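SusD superfamily protein (Bacteroides thetaiotaomicron VPI-5482, PDB 3HDX) probably binds polysaccharide at the outer membrane, as a SusD-family lipoprotein of carbohydrate uptake. Local coordinates at residues D53-A56 / V57-E61. Sequence-based numbering, arbitrary orientation.
Sequences DLQA and VSDNE
Gln55 and Ala56 meet Asp59 and Glu61 where the short helix 52-58 runs out in a Schellman motif. Val57 N and Ser58 N still make ordinary helical bonds, to Asp53 O and to Leu54 O, and Asp59 N reaches Gln55 O at 2.9 Å. Then the chain turns: Asn60 takes a positive phi of 62°, its N goes back to Val57 O, and Glu61 N closes the turn on Ala56 O, also at 2.9 Å. That last bond, to the carbonyl five positions earlier, closes the wider of the two loops that define the motif and leaves Ala56 CB 3.6 Å from Glu61 O.

The polar side chains lie on the partly exposed flank. Gln55 has CG anti to its own N (chi1 -173°), and a bend at chi2 turns the amide forward, toward the C-terminal end of the helix. There NE2 makes a weak bond to Asp59 OD1, 3.2 Å long and well off straight; amide and carboxylate planes are 24° apart. NE2 also gives a hydrogen to a water, which lies 2.6 Å from Ser58 OG, so the water bridges the two side chains. The other carboxylate oxygen, Asp59 OD2, sits 3.3 Å from Gln55 O; both are acceptors, so this is mere proximity, probably mildly unfavourable.

The apolar side faces inward. Leu54 and Val57 pack on Ile37 and Leu41 of helix 34-41, while Ala56 and Val57 touch Leu69 of helix 67-73, so helix 52-58 packs against both of these helices. Beyond the turn, Asn60 is tied to Arg42 through OD1 and to the carbonyl of Gly455 through ND2. Within the helix, the Val57 CG2 methyl, set beside its own backbone N, rests 3.6 Å from Asp53 O.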
ATOM      1  N   ASP A  53      10.325   4.783 -20.687  1.00 16.51           N
ATOM      2  CA  ASP A  53       9.971   5.504 -19.437  1.00 16.10           C
ATOM      3  C   ASP A  53       9.775   4.526 -18.270  1.00 15.31           C
ATOM      4  O   ASP A  53      10.370   4.675 -17.214  1.00 14.94           O
ATOM      5  CB  ASP A  53       8.822   6.531 -19.607  1.00 17.42           C
ATOM      6  CG  ASP A  53       7.521   5.949 -20.085  1.00 16.79           C
ATOM      7  OD1 ASP A  53       7.409   4.739 -20.379  1.00 18.12           O
ATOM      8  OD2 ASP A  53       6.512   6.690 -20.127  1.00 17.52           O
ATOM      9  N   LEU A  54       9.021   3.469 -18.526  1.00 14.42           N
ATOM     10  CA  LEU A  54       8.843   2.383 -17.515  1.00 13.65           C
ATOM     11  C   LEU A  54      10.182   1.708 -17.235  1.00 13.48           C
ATOM     12  O   LEU A  54      10.498   1.413 -16.096  1.00 13.91           O
ATOM     13  CB  LEU A  54       7.807   1.381 -18.009  1.00 14.44           C
ATOM     14  CG  LEU A  54       6.370   1.853 -18.239  1.00 13.55           C
ATOM     15  CD1 LEU A  54       5.475   0.710 -18.720  1.00 15.20           C
ATOM     16  CD2 LEU A  54       5.760   2.480 -16.972  1.00 14.35           C
ATOM     17  N   GLN A  55      11.016   1.530 -18.271  1.00 13.40           N
ATOM     18  CA  GLN A  55      12.310   0.901 -18.068  1.00 13.85           C
ATOM     19  C   GLN A  55      13.187   1.779 -17.141  1.00 12.90           C
ATOM     20  O   GLN A  55      13.984   1.242 -16.327  1.00 14.45           O
ATOM     21  CB  GLN A  55      13.021   0.615 -19.418  1.00 15.07           C
ATOM     22  CG  GLN A  55      14.292  -0.193 -19.240  1.00 15.28           C
ATOM     23  CD  GLN A  55      13.993  -1.560 -18.673  1.00 16.39           C
ATOM     24  OE1 GLN A  55      13.454  -2.428 -19.365  1.00 17.07           O
ATOM     25  NE2 GLN A  55      14.285  -1.739 -17.368  1.00 16.96           N
ATOM     26  N   ALA A  56      13.082   3.120 -17.294  1.00 14.09           N
ATOM     27  CA  ALA A  56      13.847   4.036 -16.428  1.00 14.18           C
ATOM     28  C   ALA A  56      13.445   3.876 -14.950  1.00 14.37           C
ATOM     29  O   ALA A  56      14.300   3.839 -14.073  1.00 15.79           O
ATOM     30  CB  ALA A  56      13.733   5.478 -16.880  1.00 14.99           C
ATOM     31  N   VAL A  57      12.141   3.725 -14.697  1.00 13.91           N
ATOM     32  CA  VAL A  57      11.690   3.458 -13.321  1.00 13.99           C
ATOM     33  C   VAL A  57      12.318   2.147 -12.813  1.00 13.04           C
ATOM     34  O   VAL A  57      12.896   2.080 -11.717  1.00 13.19           O
ATOM     35  CB  VAL A  57      10.169   3.370 -13.222  1.00 13.90           C
ATOM     36  CG1 VAL A  57       9.733   2.996 -11.790  1.00 14.85           C
ATOM     37  CG2 VAL A  57       9.500   4.689 -13.722  1.00 13.95           C
ATOM     38  N   SER A  58      12.182   1.089 -13.608  1.00 13.10           N
ATOM     39  CA  SER A  58      12.701  -0.210 -13.247  1.00 12.91           C
ATOM     40  C   SER A  58      14.201  -0.177 -12.924  1.00 12.90           C
ATOM     41  O   SER A  58      14.658  -0.803 -11.955  1.00 14.47           O
ATOM     42  CB  SER A  58      12.373  -1.234 -14.336  1.00 13.35           C
ATOM     43  OG  SER A  58      12.878  -2.514 -13.998  1.00 16.50           O
ATOM     44  N   ASP A  59      14.957   0.598 -13.704  1.00 13.09           N
ATOM     45  CA  ASP A  59      16.387   0.761 -13.478  1.00 14.14           C
ATOM     46  C   ASP A  59      16.779   1.766 -12.421  1.00 14.67           C
ATOM     47  O   ASP A  59      17.972   1.916 -12.162  1.00 15.62           O
ATOM     48  CB  ASP A  59      17.063   1.215 -14.787  1.00 14.88           C
ATOM     49  CG  ASP A  59      17.006   0.184 -15.908  1.00 17.03           C
ATOM     50  OD1 ASP A  59      16.885  -1.027 -15.653  1.00 17.46           O
ATOM     51  OD2 ASP A  59      17.183   0.627 -17.078  1.00 18.69           O
ATOM     52  N   ASN A  60      15.818   2.435 -11.775  1.00 13.71           N
ATOM     53  CA  ASN A  60      16.123   3.509 -10.818  1.00 15.07           C
ATOM     54  C   ASN A  60      16.864   4.705 -11.456  1.00 15.31           C
ATOM     55  O   ASN A  60      17.651   5.374 -10.771  1.00 17.50           O
ATOM     56  CB  ASN A  60      16.884   3.004  -9.578  1.00 14.84           C
ATOM     57  CG  ASN A  60      16.807   3.992  -8.410  1.00 14.50           C
ATOM     58  OD1 ASN A  60      15.763   4.603  -8.216  1.00 14.38           O
ATOM     59  ND2 ASN A  60      17.930   4.199  -7.678  1.00 15.81           N
ATOM     60  N   GLU A  61      16.587   4.964 -12.749  1.00 16.50           N
ATOM     61  CA  GLU A  61      17.175   6.091 -13.491  0.50 17.07           C
ATOM     62  C   GLU A  61      16.117   7.190 -13.493  1.00 17.03           C
ATOM     63  O   GLU A  61      15.568   7.562 -14.535  1.00 18.34           O
ATOM     64  CB  GLU A  61      17.539   5.660 -14.914  0.50 17.93           C
ATOM     65  CG  GLU A  61      18.685   4.688 -14.981  0.50 18.69           C
ATOM     66  CD  GLU A  61      20.035   5.355 -14.751  0.50 20.04           C
ATOM     67  OE1 GLU A  61      20.059   6.604 -14.639  0.50 21.69           O
ATOM     68  OE2 GLU A  61      21.055   4.623 -14.695  0.50 19.45           O
TER
HETATM   69  O   HOH W   1      12.910  -4.308 -15.936  1.00 19.58           O